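Local coordinates for protein beta-1,4-mannanase (Caldicellulosiruptor saccharolyticus, PDB 1PMH) that binds mannohexaose through a carbohydrate-binding module that also holds calcium, and as part of a beta-1,4-mannanase probably helps direct the enzyme to mannan, at residues A47-V52 and K170-L175; E88-Y93 and Y137-K142. All blocks are in the same frame, centred on the assembly; numbering follows the deposited sequence.

How the interactions relate
Interactions 1 and 2 are two strand pairings in one antiparallel sheet of the jellyroll beta-sandwich, their centres about 10 Å apart. The middle of the sheet joins them: strand 172-181 pairs with 47-53 on one edge and with 84-92 on the other, and 84-92 goes on to pair with 135-145. The Y174 N to F90 O approach of 2.9 Å, a probable hydrogen bond, ties the two contacts directly. Along the chain, interaction 2 is nested inside the long excursion that interaction 1 closes, so strands distant in sequence become neighbours. Residues of all four segments also pack on the other sheet, whose strands 61-68, 102-109 and 153-165 carry several glycan-binding residues.

Interaction 1. Residues A47-V52 and K170-L175; sequences ALRLDV and KGPIYL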
loop_
_atom_site.group_PDB
_atom_site.type_symbol
_atom_site.label_atom_id
_atom_site.label_comp_id
_atom_site.label_asym_id
_atom_site.label_seq_id
_atom_site.Cartn_x
_atom_site.Cartn_y
_atom_site.Cartn_z
ATOM N N ALA A 47 -6.317 -1.674 10.383
ATOM C CA ALA A 47 -5.542 -1.715 9.156
ATOM C C ALA A 47 -6.469 -1.450 7.996
ATOM O O ALA A 47 -7.677 -1.596 8.109
ATOM C CB ALA A 47 -4.839 -3.046 9.012
ATOM N N LEU A 48 -5.880 -1.085 6.865
ATOM C CA LEU A 48 -6.607 -0.885 5.637
ATOM C C LEU A 48 -6.755 -2.197 4.931
ATOM O O LEU A 48 -5.772 -2.798 4.533
ATOM C CB LEU A 48 -5.934 0.173 4.783
ATOM C CG LEU A 48 -6.750 0.700 3.594
ATOM C CD1 LEU A 48 -7.861 1.602 4.087
ATOM C CD2 LEU A 48 -5.849 1.397 2.614
ATOM N N ARG A 49 -7.995 -2.620 4.691
ATOM C CA ARG A 49 -8.290 -3.848 3.979
ATOM C C ARG A 49 -8.679 -3.549 2.535
ATOM O O ARG A 49 -9.652 -2.798 2.291
ATOM C CB ARG A 49 -9.425 -4.608 4.696
ATOM C CG ARG A 49 -9.813 -5.903 3.997
ATOM C CD ARG A 49 -10.839 -6.686 4.783
ATOM N NE ARG A 49 -11.369 -7.782 3.974
ATOM C CZ ARG A 49 -11.702 -8.971 4.395
ATOM N NH1 ARG A 49 -11.662 -9.305 5.674
ATOM N NH2 ARG A 49 -12.167 -9.809 3.489
ATOM N N LEU A 50 -7.993 -4.176 1.596
ATOM C CA LEU A 50 -8.268 -4.086 0.165
ATOM C C LEU A 50 -8.755 -5.455 -0.266
ATOM O O LEU A 50 -8.014 -6.422 -0.237
ATOM C CB LEU A 50 -6.986 -3.734 -0.582
ATOM C CG LEU A 50 -6.188 -2.533 -0.080
ATOM C CD1 LEU A 50 -4.876 -2.391 -0.857
ATOM C CD2 LEU A 50 -7.026 -1.288 -0.110
ATOM N N ASP A 51 -10.019 -5.557 -0.619
ATOM C CA ASP A 51 -10.527 -6.828 -1.190
ATOM C C ASP A 51 -10.241 -6.826 -2.655
ATOM O O ASP A 51 -10.722 -5.941 -3.355
ATOM C CB ASP A 51 -12.021 -6.949 -0.896
ATOM C CG ASP A 51 -12.271 -7.093 0.580
ATOM O OD1 ASP A 51 -11.750 -8.090 1.138
ATOM O OD2 ASP A 51 -12.939 -6.265 1.211
ATOM N N VAL A 52 -9.360 -7.722 -3.117
ATOM C CA VAL A 52 -8.902 -7.761 -4.502
ATOM C C VAL A 52 -9.392 -9.050 -5.165
ATOM O O VAL A 52 -9.642 -10.078 -4.523
ATOM C CB VAL A 52 -7.375 -7.590 -4.647
ATOM C CG1 VAL A 52 -6.892 -6.441 -3.865
ATOM C CG2 VAL A 52 -6.616 -8.838 -4.267
ATOM N N LYS A 170 -8.130 -14.140 -4.926
ATOM C CA LYS A 170 -9.324 -13.375 -4.600
ATOM C C LYS A 170 -9.384 -13.370 -3.101
ATOM O O LYS A 170 -9.679 -14.362 -2.470
ATOM C CB LYS A 170 -10.554 -14.018 -5.202
ATOM C CG LYS A 170 -10.485 -14.063 -6.717
ATOM C CD LYS A 170 -11.820 -14.460 -7.296
ATOM C CE LYS A 170 -11.818 -14.707 -8.789
ATOM N NZ LYS A 170 -13.127 -14.339 -9.442
ATOM N N GLY A 171 -9.128 -12.254 -2.480
ATOM C CA GLY A 171 -9.041 -12.157 -1.030
ATOM C C GLY A 171 -8.491 -10.798 -0.651
ATOM O O GLY A 171 -8.256 -9.925 -1.503
ATOM N N PRO A 172 -8.307 -10.602 0.647
ATOM C CA PRO A 172 -7.781 -9.325 1.116
ATOM C C PRO A 172 -6.277 -9.176 0.970
ATOM O O PRO A 172 -5.522 -10.152 1.046
ATOM C CB PRO A 172 -8.196 -9.318 2.573
ATOM C CG PRO A 172 -8.206 -10.747 2.980
ATOM C CD PRO A 172 -8.712 -11.487 1.764
ATOM N N ILE A 173 -5.864 -7.922 0.809
ATOM C CA ILE A 173 -4.498 -7.475 1.023
ATOM C C ILE A 173 -4.649 -6.309 1.995
ATOM O O ILE A 173 -5.504 -5.446 1.794
ATOM C CB ILE A 173 -3.832 -7.008 -0.266
ATOM C CG1 ILE A 173 -3.677 -8.154 -1.261
ATOM C CG2 ILE A 173 -2.454 -6.366 0.039
ATOM C CD1 ILE A 173 -3.085 -7.810 -2.614
ATOM N N TYR A 174 -3.840 -6.284 3.048
ATOM C CA TYR A 174 -3.929 -5.213 4.027
ATOM C C TYR A 174 -2.708 -4.321 3.923
ATOM O O TYR A 174 -1.590 -4.775 3.683
ATOM C CB TYR A 174 -4.048 -5.732 5.458
ATOM C CG TYR A 174 -5.160 -6.709 5.712
ATOM C CD1 TYR A 174 -5.039 -8.049 5.371
ATOM C CD2 TYR A 174 -6.345 -6.312 6.355
ATOM C CE1 TYR A 174 -6.067 -8.969 5.638
ATOM C CE2 TYR A 174 -7.370 -7.231 6.584
ATOM C CZ TYR A 174 -7.240 -8.543 6.234
ATOM O OH TYR A 174 -8.212 -9.482 6.478
ATOM N N LEU A 175 -2.922 -3.048 4.156
ATOM C CA LEU A 175 -1.863 -2.075 4.330
ATOM C C LEU A 175 -1.948 -1.498 5.726
ATOM O O LEU A 175 -3.030 -1.267 6.270
ATOM C CB LEU A 175 -1.944 -0.932 3.346
ATOM C CG LEU A 175 -1.624 -1.230 1.929
ATOM C CD1 LEU A 175 -1.884 0.017 1.081
ATOM C CD2 LEU A 175 -0.172 -1.658 1.758
#
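R49 holds CG opposite its backbone N (chi1 179°) and stays extended to NE, while Y174 turns its ring beside its own N (chi1 -54°); the two side chains run alongside each other, pointing the same way. The R49 methylenes lie against the ring, CG 3.8 Å from Y174 CE2, with the guanidinium and ring planes 72° apart. P172 CB sits over one guanidinium face, toward its rim, 3.8 Å from R49 NE. In the guanidinium plane, NE and NH2 of R49 grip D51 OD1 side-on, each at 2.9 Å on its syn side. D38 OD2 forms a salt bridge with R49 NH1 and is hydrogen-bonded to Y174 OH, so one carboxylate oxygen, just beyond strand 30-36, holds both polar ends.

On the other face, L48, L50, V52, I173 and L175 are buried. V52 CG2 meets I173 CD1 at 4.0 Å, and L50 CD1 lies 4.3 Å from L175 CD1; this layer packs on the opposing sheet, L50 and I173 on F162 and L175 on F160. Six backbone bonds join L48 to L175, L50 to I173 and V52 to G171. This is an antiparallel pairing in a jellyroll beta-sandwich, apolar toward the core and salt-bridged on its outer face.

Interaction 2. Residues E88-Y93 and Y137-K142; sequences EMFIPY and YTVIHK
Y137 packs against F90 and P92 in the tight part of this contact: its ring leans obliquely on the strand end, CD2 4.0 Å from F90 CB and 3.6 Å from P92 N, and its CE2 meets P92 CG. F90 also lies side by side with V139, pointing the same way, as seen in one of the two V139 conformers. On the other face the buried I91 sends CD1 across T138, 4.0 Å from CG2, and the selenomethionine M89 sits beside I140, both against Y105 of the opposing sheet. T138 OG1 bonds the carbonyl of A124, which satisfies this buried hydroxyl; Y93 CD1 approaches the same oxygen at 3.5 Å.

The solvent side is the E88-H141 end. In one of its two conformers, with CG opposite the carbonyl carbon (chi1 -62°), E88 lays CG over one face of the exposed H141 ring, 3.8 Å from its centroid, a CH-pi contact, and OE2 bonds N177. H141 NE2 goes to E86. Four backbone bonds, two each for M89-I140 and I91-T138, join strands whose N-to-C directions lie 161° apart, nearly antiparallel. Strand 84-92 of the beta-sandwich ends in a strand-to-helix junction, with P92 as N-cap of helix 93-98.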
loop_
_atom_site.group_PDB
_atom_site.type_symbol
_atom_site.label_atom_id
_atom_site.label_comp_id
_atom_site.label_asym_id
_atom_site.label_seq_id
_atom_site.Cartn_x
_atom_site.Cartn_y
_atom_site.Cartn_z
ATOM N N GLU A 88 3.767 -1.355 5.522
ATOM C CA GLU A 88 3.645 -2.782 5.764
ATOM C C GLU A 88 2.437 -3.276 4.981
ATOM O O GLU A 88 1.371 -2.676 5.015
ATOM C CB GLU A 88 3.446 -3.070 7.269
ATOM C CG GLU A 88 4.614 -2.634 8.143
ATOM C CD GLU A 88 4.428 -2.919 9.626
ATOM O OE1 GLU A 88 4.376 -4.104 9.957
ATOM O OE2 GLU A 88 4.427 -1.965 10.441
HETATM N N MSE A 89 2.623 -4.427 4.359
HETATM C CA MSE A 89 1.601 -5.078 3.546
HETATM C C MSE A 89 1.452 -6.503 4.012
HETATM O O MSE A 89 2.453 -7.175 4.257
HETATM C CB MSE A 89 2.066 -4.993 2.108
HETATM C CG MSE A 89 1.158 -5.586 1.128
HETATM SE SE MSE A 89 1.952 -5.572 -0.662
HETATM C CE MSE A 89 2.297 -3.930 -0.817
ATOM N N PHE A 90 0.210 -6.986 4.109
ATOM C CA PHE A 90 -0.103 -8.289 4.679
ATOM C C PHE A 90 -1.019 -9.037 3.715
ATOM O O PHE A 90 -2.061 -8.505 3.346
ATOM C CB PHE A 90 -0.831 -8.180 6.040
ATOM C CG PHE A 90 -0.122 -7.305 7.050
ATOM C CD1 PHE A 90 -0.162 -5.944 6.966
ATOM C CD2 PHE A 90 0.554 -7.881 8.098
ATOM C CE1 PHE A 90 0.520 -5.145 7.849
ATOM C CE2 PHE A 90 1.244 -7.082 9.002
ATOM C CZ PHE A 90 1.226 -5.723 8.848
ATOM N N ILE A 91 -0.694 -10.286 3.417
ATOM C CA ILE A 91 -1.561 -11.109 2.575
ATOM C C ILE A 91 -1.725 -12.444 3.296
ATOM O O ILE A 91 -0.737 -13.079 3.634
ATOM C CB ILE A 91 -0.990 -11.353 1.160
ATOM C CG1 ILE A 91 -0.420 -10.072 0.535
ATOM C CG2 ILE A 91 -2.083 -11.949 0.306
ATOM C CD1 ILE A 91 1.073 -9.841 0.718
ATOM N N PRO A 92 -2.965 -12.907 3.523
ATOM C CA PRO A 92 -3.184 -14.227 4.163
ATOM C C PRO A 92 -2.331 -15.288 3.456
ATOM O O PRO A 92 -2.480 -15.535 2.263
ATOM C CB PRO A 92 -4.670 -14.458 3.959
ATOM C CG PRO A 92 -5.247 -13.151 3.863
ATOM C CD PRO A 92 -4.260 -12.255 3.236
ATOM N N TYR A 93 -1.498 -15.986 4.216
ATOM C CA TYR A 93 -0.498 -16.864 3.677
ATOM C C TYR A 93 -1.073 -18.072 3.017
ATOM O O TYR A 93 -0.676 -18.421 1.904
ATOM C CB TYR A 93 0.502 -17.278 4.753
ATOM C CG TYR A 93 1.595 -18.177 4.245
ATOM C CD1 TYR A 93 2.784 -17.667 3.725
ATOM C CD2 TYR A 93 1.410 -19.557 4.213
ATOM C CE1 TYR A 93 3.747 -18.511 3.231
ATOM C CE2 TYR A 93 2.379 -20.399 3.712
ATOM C CZ TYR A 93 3.542 -19.865 3.208
ATOM O OH TYR A 93 4.516 -20.691 2.691
ATOM N N TYR A 137 0.321 -14.749 7.788
ATOM C CA TYR A 137 0.364 -13.760 6.743
ATOM C C TYR A 137 1.747 -13.689 6.126
ATOM O O TYR A 137 2.758 -13.758 6.835
ATOM C CB TYR A 137 0.058 -12.372 7.300
ATOM C CG TYR A 137 -1.382 -12.266 7.753
ATOM C CD1 TYR A 137 -1.797 -12.656 9.031
ATOM C CD2 TYR A 137 -2.365 -11.813 6.903
ATOM C CE1 TYR A 137 -3.123 -12.604 9.404
ATOM C CE2 TYR A 137 -3.704 -11.756 7.247
ATOM C CZ TYR A 137 -4.096 -12.183 8.517
ATOM O OH TYR A 137 -5.417 -12.153 8.881
ATOM N N THR A 138 1.782 -13.464 4.817
ATOM C CA THR A 138 2.964 -12.927 4.140
ATOM C C THR A 138 3.030 -11.451 4.444
ATOM O O THR A 138 2.041 -10.750 4.219
ATOM C CB THR A 138 2.763 -13.116 2.626
ATOM O OG1 THR A 138 2.568 -14.493 2.318
ATOM C CG2 THR A 138 3.890 -12.521 1.828
ATOM N N VAL A 139 4.165 -10.990 4.978
ATOM C CA VAL A 139 4.325 -9.599 5.348
ATOM C C VAL A 139 5.504 -9.001 4.618
ATOM O O VAL A 139 6.631 -9.507 4.652
ATOM C CB VAL A 139 4.536 -9.497 6.847
ATOM C CG1 VAL A 139 4.740 -8.035 7.267
ATOM C CG2 VAL A 139 3.353 -10.137 7.602
ATOM N N ILE A 140 5.235 -7.896 3.938
ATOM C CA ILE A 140 6.212 -7.095 3.195
ATOM C C ILE A 140 6.314 -5.776 3.915
ATOM O O ILE A 140 5.338 -5.073 4.090
ATOM C CB ILE A 140 5.785 -6.918 1.748
ATOM C CG1 ILE A 140 5.797 -8.294 1.087
ATOM C CG2 ILE A 140 6.715 -5.948 1.004
ATOM C CD1 ILE A 140 5.221 -8.343 -0.260
ATOM N N HIS A 141 7.521 -5.464 4.341
ATOM C CA HIS A 141 7.797 -4.237 5.076
ATOM C C HIS A 141 8.991 -3.591 4.408
ATOM O O HIS A 141 10.110 -4.114 4.478
ATOM C CB HIS A 141 8.109 -4.567 6.534
ATOM C CG HIS A 141 8.321 -3.380 7.409
ATOM N ND1 HIS A 141 8.697 -3.498 8.730
ATOM C CD2 HIS A 141 8.133 -2.061 7.192
ATOM C CE1 HIS A 141 8.607 -2.306 9.295
ATOM N NE2 HIS A 141 8.472 -1.400 8.350
ATOM N N LYS A 142 8.781 -2.444 3.752
ATOM C CA LYS A 142 9.837 -1.797 2.963
ATOM C C LYS A 142 9.759 -0.307 3.182
ATOM O O LYS A 142 8.715 0.210 3.538
ATOM C CB LYS A 142 9.654 -2.018 1.444
ATOM C CG LYS A 142 9.688 -3.436 0.964
ATOM C CD LYS A 142 11.079 -3.968 0.898
ATOM C CE LYS A 142 11.173 -5.281 0.134
ATOM N NZ LYS A 142 12.359 -6.077 0.601
#